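Local coordinates for PA14 domain-containing protein (Clostridium clariflavum, PDB 6QDI), which is the tandem PA14 sensory part of a membrane-bound RsgI-type anti-sigma factor, binds calcium and probably senses biomass polysaccharides outside the cell, at residues V218-R230 and E259-I273. Sequence-based numbering, arbitrary orientation. Where two conformers were deposited one is given.
With CA (calcium ion), chain E.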
ATOM      1  N   VAL A 218     -10.275 -13.442  -5.107  1.00  8.35           N
ATOM      2  CA  VAL A 218      -9.995 -12.218  -5.854  1.00  7.90           C
ATOM      3  C   VAL A 218     -10.895 -11.135  -5.296  1.00  8.15           C
ATOM      4  O   VAL A 218     -12.136 -11.241  -5.348  1.00  9.18           O
ATOM      5  CB  VAL A 218     -10.260 -12.405  -7.350  1.00  8.79           C
ATOM      6  CG1 VAL A 218     -10.047 -11.120  -8.115  1.00  9.76           C
ATOM      7  CG2 VAL A 218      -9.343 -13.467  -7.893  1.00 10.11           C
ATOM      8  N   SER A 219     -10.284 -10.085  -4.757  1.00  7.80           N
ATOM      9  CA  SER A 219     -11.027  -8.904  -4.276  1.00  8.21           C
ATOM     10  C   SER A 219     -10.798  -7.797  -5.288  1.00  7.22           C
ATOM     11  O   SER A 219      -9.678  -7.552  -5.656  1.00  8.97           O
ATOM     12  CB  SER A 219     -10.497  -8.499  -2.924  1.00  9.89           C
ATOM     13  OG  SER A 219     -10.628  -9.522  -1.976  1.00 13.15           O
ATOM     14  N   TYR A 220     -11.858  -7.156  -5.749  1.00  7.82           N
ATOM     15  CA  TYR A 220     -11.772  -6.255  -6.911  1.00  8.14           C
ATOM     16  C   TYR A 220     -12.677  -5.045  -6.749  1.00  7.45           C
ATOM     17  O   TYR A 220     -13.767  -5.125  -6.137  1.00  8.88           O
ATOM     18  CB  TYR A 220     -12.133  -7.004  -8.235  1.00  8.90           C
ATOM     19  CG  TYR A 220     -13.489  -7.677  -8.199  1.00 10.15           C
ATOM     20  CD1 TYR A 220     -13.650  -8.957  -7.719  1.00 10.92           C
ATOM     21  CD2 TYR A 220     -14.659  -7.015  -8.604  1.00 11.71           C
ATOM     22  CE1 TYR A 220     -14.900  -9.552  -7.599  1.00 11.94           C
ATOM     23  CE2 TYR A 220     -15.894  -7.642  -8.523  1.00 12.20           C
ATOM     24  CZ  TYR A 220     -16.020  -8.885  -7.996  1.00 14.29           C
ATOM     25  OH  TYR A 220     -17.232  -9.536  -7.866  1.00 16.74           O
ATOM     26  N   ASP A 221     -12.222  -3.969  -7.390  1.00  6.77           N
ATOM     27  CA  ASP A 221     -13.053  -2.788  -7.635  1.00  7.10           C
ATOM     28  C   ASP A 221     -12.609  -2.374  -9.042  1.00  6.68           C
ATOM     29  O   ASP A 221     -11.501  -1.842  -9.162  1.00  6.88           O
ATOM     30  CB  ASP A 221     -12.747  -1.677  -6.635  1.00  7.88           C
ATOM     31  CG  ASP A 221     -13.428  -0.379  -6.968  1.00  7.67           C
ATOM     32  OD1 ASP A 221     -13.960  -0.256  -8.127  1.00  7.77           O
ATOM     33  OD2 ASP A 221     -13.436   0.518  -6.108  1.00  8.51           O
ATOM     34  N   ASP A 222     -13.347  -2.694 -10.120  1.00  6.56           N
ATOM     35  CA  ASP A 222     -14.736  -3.089 -10.131  1.00  7.36           C
ATOM     36  C   ASP A 222     -15.130  -4.207 -11.081  1.00  7.45           C
ATOM     37  O   ASP A 222     -16.309  -4.527 -11.153  1.00  8.95           O
ATOM     38  CB  ASP A 222     -15.667  -1.861 -10.295  1.00  7.72           C
ATOM     39  CG  ASP A 222     -15.335  -1.068 -11.502  1.00  7.77           C
ATOM     40  OD1 ASP A 222     -15.685  -1.530 -12.632  1.00  9.31           O
ATOM     41  OD2 ASP A 222     -14.716   0.020 -11.398  1.00  7.89           O
ATOM     42  N   GLY A 223     -14.174  -4.827 -11.758  1.00  7.19           N
ATOM     43  CA  GLY A 223     -14.452  -6.059 -12.485  1.00  7.28           C
ATOM     44  C   GLY A 223     -13.210  -6.919 -12.537  1.00  7.41           C
ATOM     45  O   GLY A 223     -12.084  -6.398 -12.539  1.00  6.92           O
ATOM     46  N   ALA A 224     -13.410  -8.232 -12.570  1.00  7.33           N
ATOM     47  CA  ALA A 224     -12.299  -9.167 -12.624  1.00  7.35           C
ATOM     48  C   ALA A 224     -12.782 -10.488 -13.134  1.00  7.14           C
ATOM     49  O   ALA A 224     -13.932 -10.880 -12.943  1.00  8.28           O
ATOM     50  CB  ALA A 224     -11.639  -9.347 -11.276  1.00  8.49           C
ATOM     51  N   SER A 225     -11.843 -11.214 -13.753  1.00  7.14           N
ATOM     52  CA  SER A 225     -12.047 -12.595 -14.150  1.00  7.54           C
ATOM     53  C   SER A 225     -10.786 -13.386 -13.882  1.00  7.07           C
ATOM     54  O   SER A 225      -9.688 -12.901 -14.124  1.00  8.24           O
ATOM     55  CB  SER A 225     -12.450 -12.725 -15.615  1.00  9.76           C
ATOM     56  OG  SER A 225     -13.785 -12.205 -15.802  1.00 12.34           O
ATOM     57  N   LEU A 226     -10.968 -14.599 -13.379  1.00  7.28           N
ATOM     58  CA  LEU A 226      -9.846 -15.468 -13.080  1.00  7.14           C
ATOM     59  C   LEU A 226      -9.959 -16.797 -13.800  1.00  7.00           C
ATOM     60  O   LEU A 226     -10.937 -17.546 -13.615  1.00  7.97           O
ATOM     61  CB  LEU A 226      -9.761 -15.772 -11.579  1.00  7.84           C
ATOM     62  CG  LEU A 226      -8.585 -16.639 -11.153  1.00  8.46           C
ATOM     63  CD1 LEU A 226      -7.255 -15.896 -11.277  1.00  9.17           C
ATOM     64  CD2 LEU A 226      -8.762 -17.095  -9.712  1.00  9.68           C
ATOM     65  N   TRP A 227      -8.932 -17.090 -14.592  1.00  7.00           N
ATOM     66  CA  TRP A 227      -8.761 -18.365 -15.302  1.00  7.06           C
ATOM     67  C   TRP A 227      -7.659 -19.153 -14.601  1.00  7.05           C
ATOM     68  O   TRP A 227      -6.556 -18.646 -14.384  1.00  7.43           O
ATOM     69  CB  TRP A 227      -8.330 -18.113 -16.745  1.00  7.77           C
ATOM     70  CG  TRP A 227      -9.336 -17.410 -17.567  1.00  8.42           C
ATOM     71  CD1 TRP A 227      -9.626 -16.073 -17.599  1.00  9.06           C
ATOM     72  CD2 TRP A 227     -10.250 -18.025 -18.507  1.00  8.43           C
ATOM     73  NE1 TRP A 227     -10.618 -15.822 -18.520  1.00  9.71           N
ATOM     74  CE2 TRP A 227     -11.018 -16.992 -19.095  1.00  9.10           C
ATOM     75  CE3 TRP A 227     -10.458 -19.336 -18.941  1.00  8.98           C
ATOM     76  CZ2 TRP A 227     -12.004 -17.243 -20.055  1.00 10.45           C
ATOM     77  CZ3 TRP A 227     -11.417 -19.587 -19.908  1.00  9.34           C
ATOM     78  CH2 TRP A 227     -12.175 -18.539 -20.459  1.00  9.89           C
ATOM     79  N   ILE A 228      -7.960 -20.398 -14.256  1.00  6.99           N
ATOM     80  CA  ILE A 228      -7.035 -21.316 -13.591  1.00  7.48           C
ATOM     81  C   ILE A 228      -7.010 -22.563 -14.472  1.00  7.37           C
ATOM     82  O   ILE A 228      -8.058 -23.212 -14.675  1.00  7.91           O
ATOM     83  CB  ILE A 228      -7.561 -21.651 -12.156  1.00  8.92           C
ATOM     84  CG1 ILE A 228      -7.470 -20.439 -11.243  1.00  8.88           C
ATOM     85  CG2 ILE A 228      -6.893 -22.861 -11.607  1.00  9.40           C
ATOM     86  CD1 ILE A 228      -6.093 -19.942 -10.930  1.00 10.40           C
ATOM     87  N   ASP A 229      -5.838 -22.879 -15.011  1.00  7.24           N
ATOM     88  CA  ASP A 229      -5.717 -24.007 -15.938  1.00  8.19           C
ATOM     89  C   ASP A 229      -6.753 -23.956 -17.043  1.00  8.23           C
ATOM     90  O   ASP A 229      -7.354 -24.950 -17.445  1.00  8.69           O
ATOM     91  CB  ASP A 229      -5.680 -25.339 -15.206  1.00  8.49           C
ATOM     92  CG  ASP A 229      -4.399 -25.544 -14.427  1.00  9.37           C
ATOM     93  OD1 ASP A 229      -3.345 -24.993 -14.833  1.00  9.40           O
ATOM     94  OD2 ASP A 229      -4.433 -26.294 -13.412  1.00 12.91           O
ATOM     95  N   ARG A 230      -6.961 -22.748 -17.586  1.00  7.96           N
ATOM     96  CA  ARG A 230      -7.845 -22.483 -18.734  1.00  8.52           C
ATOM     97  C   ARG A 230      -9.307 -22.801 -18.454  1.00  8.76           C
ATOM     98  O   ARG A 230     -10.078 -22.985 -19.390  1.00 11.00           O
ATOM     99  CB  ARG A 230      -7.333 -23.141 -20.008  1.00  9.59           C
ATOM    100  CG  ARG A 230      -5.920 -22.729 -20.276  1.00 10.10           C
ATOM    101  CD  ARG A 230      -5.444 -23.202 -21.631  1.00 10.08           C
ATOM    102  NE  ARG A 230      -4.039 -22.930 -21.759  1.00 10.98           N
ATOM    103  CZ  ARG A 230      -3.293 -23.476 -22.710  1.00 12.68           C
ATOM    104  NH1 ARG A 230      -3.838 -24.140 -23.747  1.00 14.05           N
ATOM    105  NH2 ARG A 230      -1.994 -23.324 -22.641  1.00 14.52           N
ATOM    106  N   GLU A 259      -1.695 -22.745 -14.358  1.00  6.81           N
ATOM    107  CA  GLU A 259      -1.702 -21.633 -15.331  1.00  7.04           C
ATOM    108  C   GLU A 259      -2.716 -20.590 -14.884  1.00  6.67           C
ATOM    109  O   GLU A 259      -3.846 -20.924 -14.580  1.00  9.30           O
ATOM    110  CB  GLU A 259      -2.031 -22.158 -16.713  1.00  8.37           C
ATOM    111  CG  GLU A 259      -1.812 -21.151 -17.833  1.00 10.05           C
ATOM    112  CD  GLU A 259      -2.160 -21.732 -19.213  1.00 11.90           C
ATOM    113  OE1 GLU A 259      -2.910 -21.126 -20.035  1.00 12.33           O
ATOM    114  OE2 GLU A 259      -1.716 -22.786 -19.523  1.00 13.39           O
ATOM    115  N   VAL A 260      -2.312 -19.313 -14.856  1.00  6.26           N
ATOM    116  CA  VAL A 260      -3.206 -18.254 -14.398  1.00  6.51           C
ATOM    117  C   VAL A 260      -3.314 -17.163 -15.434  1.00  6.06           C
ATOM    118  O   VAL A 260      -2.300 -16.685 -15.977  1.00  7.19           O
ATOM    119  CB  VAL A 260      -2.778 -17.704 -13.033  1.00  7.62           C
ATOM    120  CG1 VAL A 260      -1.387 -17.155 -12.977  1.00  8.69           C
ATOM    121  CG2 VAL A 260      -3.767 -16.699 -12.476  1.00  9.68           C
ATOM    122  N   MET A 261      -4.552 -16.700 -15.617  1.00  6.52           N
ATOM    123  CA  MET A 261      -4.816 -15.439 -16.333  1.00  6.37           C
ATOM    124  C   MET A 261      -5.817 -14.688 -15.467  1.00  6.39           C
ATOM    125  O   MET A 261      -6.918 -15.178 -15.195  1.00  7.22           O
ATOM    126  CB  MET A 261      -5.374 -15.675 -17.728  1.00  7.74           C
ATOM    127  CG  MET A 261      -5.646 -14.373 -18.477  1.00  8.36           C
ATOM    128  SD  MET A 261      -6.297 -14.591 -20.122  1.00 10.88           S
ATOM    129  CE  MET A 261      -5.002 -15.416 -20.949  1.00 12.37           C
ATOM    130  N   LEU A 262      -5.409 -13.505 -15.003  1.00  6.16           N
ATOM    131  CA  LEU A 262      -6.236 -12.662 -14.149  1.00  6.22           C
ATOM    132  C   LEU A 262      -6.465 -11.375 -14.910  1.00  6.41           C
ATOM    133  O   LEU A 262      -5.509 -10.654 -15.252  1.00  6.65           O
ATOM    134  CB  LEU A 262      -5.574 -12.431 -12.800  1.00  7.17           C
ATOM    135  CG  LEU A 262      -6.273 -11.480 -11.853  1.00  8.52           C
ATOM    136  CD1 LEU A 262      -7.635 -11.939 -11.460  1.00 10.42           C
ATOM    137  CD2 LEU A 262      -5.416 -11.257 -10.630  1.00 10.68           C
ATOM    138  N   LEU A 263      -7.731 -11.089 -15.200  1.00  6.54           N
ATOM    139  CA  LEU A 263      -8.127  -9.868 -15.910  0.60  7.04           C
ATOM    140  C   LEU A 263      -8.803  -8.946 -14.905  1.00  6.86           C
ATOM    141  O   LEU A 263      -9.563  -9.399 -14.066  1.00  7.90           O
ATOM    142  CB  LEU A 263      -9.121 -10.189 -17.042  0.60  7.67           C
ATOM    143  CG  LEU A 263      -8.681 -11.127 -18.170  0.60  8.36           C
ATOM    144  CD1 LEU A 263      -7.213 -10.990 -18.525  0.60  8.11           C
ATOM    145  CD2 LEU A 263      -8.966 -12.595 -17.890  0.60  8.60           C
ATOM    146  N   TYR A 264      -8.502  -7.658 -15.018  1.00  6.31           N
ATOM    147  CA  TYR A 264      -8.972  -6.667 -14.063  1.00  6.44           C
ATOM    148  C   TYR A 264      -9.360  -5.390 -14.772  1.00  6.29           C
ATOM    149  O   TYR A 264      -8.697  -5.005 -15.736  1.00  6.62           O
ATOM    150  CB  TYR A 264      -7.822  -6.386 -13.044  1.00  6.76           C
ATOM    151  CG  TYR A 264      -8.114  -5.128 -12.277  1.00  6.69           C
ATOM    152  CD1 TYR A 264      -9.124  -5.088 -11.309  1.00  6.96           C
ATOM    153  CD2 TYR A 264      -7.542  -3.943 -12.661  1.00  6.60           C
ATOM    154  CE1 TYR A 264      -9.524  -3.892 -10.767  1.00  6.61           C
ATOM    155  CE2 TYR A 264      -7.968  -2.752 -12.130  1.00  6.52           C
ATOM    156  CZ  TYR A 264      -8.972  -2.726 -11.190  1.00  6.48           C
ATOM    157  OH  TYR A 264      -9.377  -1.498 -10.682  1.00  7.11           O
ATOM    158  N   ARG A 265     -10.386  -4.688 -14.261  1.00  6.38           N
ATOM    159  CA  ARG A 265     -10.693  -3.371 -14.777  1.00  6.43           C
ATOM    160  C   ARG A 265     -11.196  -2.429 -13.689  1.00  6.67           C
ATOM    161  O   ARG A 265     -11.871  -2.843 -12.725  1.00  7.06           O
ATOM    162  CB  ARG A 265     -11.750  -3.447 -15.877  1.00  6.71           C
ATOM    163  CG  ARG A 265     -13.110  -3.843 -15.383  1.00  7.34           C
ATOM    164  CD  ARG A 265     -13.999  -4.450 -16.396  1.00  8.38           C
ATOM    165  NE  ARG A 265     -14.136  -3.698 -17.609  1.00  9.00           N
ATOM    166  CZ  ARG A 265     -15.155  -3.851 -18.447  1.00 10.21           C
ATOM    167  NH1 ARG A 265     -16.162  -4.646 -18.155  1.00 12.47           N
ATOM    168  NH2 ARG A 265     -15.159  -3.158 -19.567  1.00 11.44           N
ATOM    169  N   ASN A 266     -10.881  -1.160 -13.906  1.00  6.59           N
ATOM    170  CA  ASN A 266     -11.567  -0.052 -13.227  1.00  6.84           C
ATOM    171  C   ASN A 266     -12.397   0.629 -14.300  1.00  7.00           C
ATOM    172  O   ASN A 266     -11.886   0.962 -15.368  1.00  7.52           O
ATOM    173  CB  ASN A 266     -10.575   0.948 -12.632  1.00  7.17           C
ATOM    174  CG  ASN A 266     -11.256   1.948 -11.701  1.00  6.96           C
ATOM    175  OD1 ASN A 266     -12.459   1.860 -11.453  1.00  7.75           O
ATOM    176  ND2 ASN A 266     -10.501   2.892 -11.177  1.00  6.91           N
ATOM    177  N   THR A 267     -13.670   0.869 -14.005  1.00  7.21           N
ATOM    178  CA  THR A 267     -14.563   1.573 -14.917  1.00  8.53           C
ATOM    179  C   THR A 267     -14.984   2.952 -14.405  1.00  8.98           C
ATOM    180  O   THR A 267     -15.741   3.640 -15.077  1.00 10.47           O
ATOM    181  CB  THR A 267     -15.805   0.737 -15.286  1.00  8.58           C
ATOM    182  OG1 THR A 267     -16.572   0.467 -14.113  1.00  9.29           O
ATOM    183  CG2 THR A 267     -15.434  -0.552 -16.003  1.00  9.56           C
ATOM    184  N   GLY A 268     -14.503   3.325 -13.215  1.00  8.27           N
ATOM    185  CA  GLY A 268     -14.785   4.641 -12.683  1.00  8.48           C
ATOM    186  C   GLY A 268     -14.495   4.649 -11.169  1.00  8.10           C
ATOM    187  O   GLY A 268     -14.599   3.636 -10.476  1.00  8.13           O
ATOM    188  N   LEU A 269     -14.217   5.841 -10.655  1.00  7.97           N
ATOM    189  CA  LEU A 269     -13.894   6.041  -9.253  1.00  8.30           C
ATOM    190  C   LEU A 269     -12.684   5.179  -8.882  1.00  7.61           C
ATOM    191  O   LEU A 269     -11.710   5.145  -9.631  1.00  8.07           O
ATOM    192  CB  LEU A 269     -15.111   5.817  -8.332  1.00  9.39           C
ATOM    193  CG  LEU A 269     -16.409   6.532  -8.686  1.00 11.10           C
ATOM    194  CD1 LEU A 269     -17.453   6.237  -7.608  1.00 12.04           C
ATOM    195  CD2 LEU A 269     -16.192   8.017  -8.773  1.00 12.01           C
ATOM    196  N   ALA A 270     -12.663   4.582  -7.689  1.00  7.83           N
ATOM    197  CA  ALA A 270     -11.463   3.933  -7.231  1.00  7.44           C
ATOM    198  C   ALA A 270     -11.204   2.602  -7.916  1.00  7.10           C
ATOM    199  O   ALA A 270     -12.088   2.027  -8.572  1.00  7.46           O
ATOM    200  CB  ALA A 270     -11.545   3.758  -5.708  1.00  8.83           C
ATOM    201  N   GLY A 271      -9.981   2.104  -7.751  1.00  6.46           N
ATOM    202  CA  GLY A 271      -9.567   0.827  -8.339  1.00  6.44           C
ATOM    203  C   GLY A 271      -8.667   0.067  -7.399  1.00  6.00           C
ATOM    204  O   GLY A 271      -7.760   0.647  -6.777  1.00  6.47           O
ATOM    205  N   SER A 272      -8.896  -1.250  -7.320  1.00  6.07           N
ATOM    206  CA  SER A 272      -8.100  -2.118  -6.442  1.00  6.26           C
ATOM    207  C   SER A 272      -8.308  -3.557  -6.886  1.00  6.24           C
ATOM    208  O   SER A 272      -9.353  -3.897  -7.464  1.00  6.29           O
ATOM    209  CB  SER A 272      -8.497  -1.920  -4.963  1.00  6.81           C
ATOM    210  OG  SER A 272      -9.886  -2.187  -4.770  1.00  8.17           O
ATOM    211  N   ILE A 273      -7.300  -4.385  -6.617  1.00  6.24           N
ATOM    212  CA  ILE A 273      -7.383  -5.800  -6.950  1.00  7.25           C
ATOM    213  C   ILE A 273      -6.331  -6.528  -6.120  1.00  6.61           C
ATOM    214  O   ILE A 273      -5.167  -6.120  -6.079  1.00  7.02           O
ATOM    215  CB  ILE A 273      -7.220  -6.063  -8.475  1.00  8.59           C
ATOM    216  CG1 ILE A 273      -7.168  -7.509  -8.812  1.00 12.11           C
ATOM    217  CG2 ILE A 273      -5.979  -5.435  -9.045  1.00  9.37           C
ATOM    218  CD1 ILE A 273      -8.449  -8.182  -8.978  1.00 13.72           C
TER
HETATM  219 CA    CA E 404     -14.066   1.539  -9.666  0.95  7.28          CA
HETATM  220  O   HOH W   1     -11.201   0.221  -4.392  1.00 13.11           O
HETATM  221  O   HOH W   2      -5.579 -20.319 -17.005  1.00  8.77           O
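Asp221 and Asp222, joined by a cis peptide bond, share one calcium ion with residues 266-270. Asp221 OD1 and Asp222 OD2 bind it, each at 2.4 Å, alongside Asn266 OD1 and the carbonyl oxygens of Gly268 and Ala270; two outside atoms complete the site. This is the DcisD motif of calcium-dependent PA14 lectins such as yeast flocculins, consistent with sugar binding.

Thr267 holds the Asp222 carboxylate with two hydrogen bonds: its N reaches the syn lone pair of OD2 almost straight (178°), and its OG1 meets OD1 from above the carboxylate plane at 2.6 Å. Shaping the corner, Asp221 O accepts from Tyr264 OH at 2.6 Å and from Ser272 N. The backbone N atoms of Asp222 and Gly223 donate to Arg265 O, a classic beta bulge.

At the far end Arg230 grips Glu259 side-on in a salt bridge, NE to OE1 at 2.7 Å and NH2 to OE2. With Glu259 CG anti to its N (chi1 -169°), the extended chain carries the carboxylate there.

Ile273 CD1 presses tightly on Val218 CG1 (3.5 Å); Leu226 CD1 touches Val260 CG2 and Leu262 CD1.

Strand 223-228 runs antiparallel between 257-266 and 231-240; strand 212-220 lies between 271-279 and 242-252 in the second sheet.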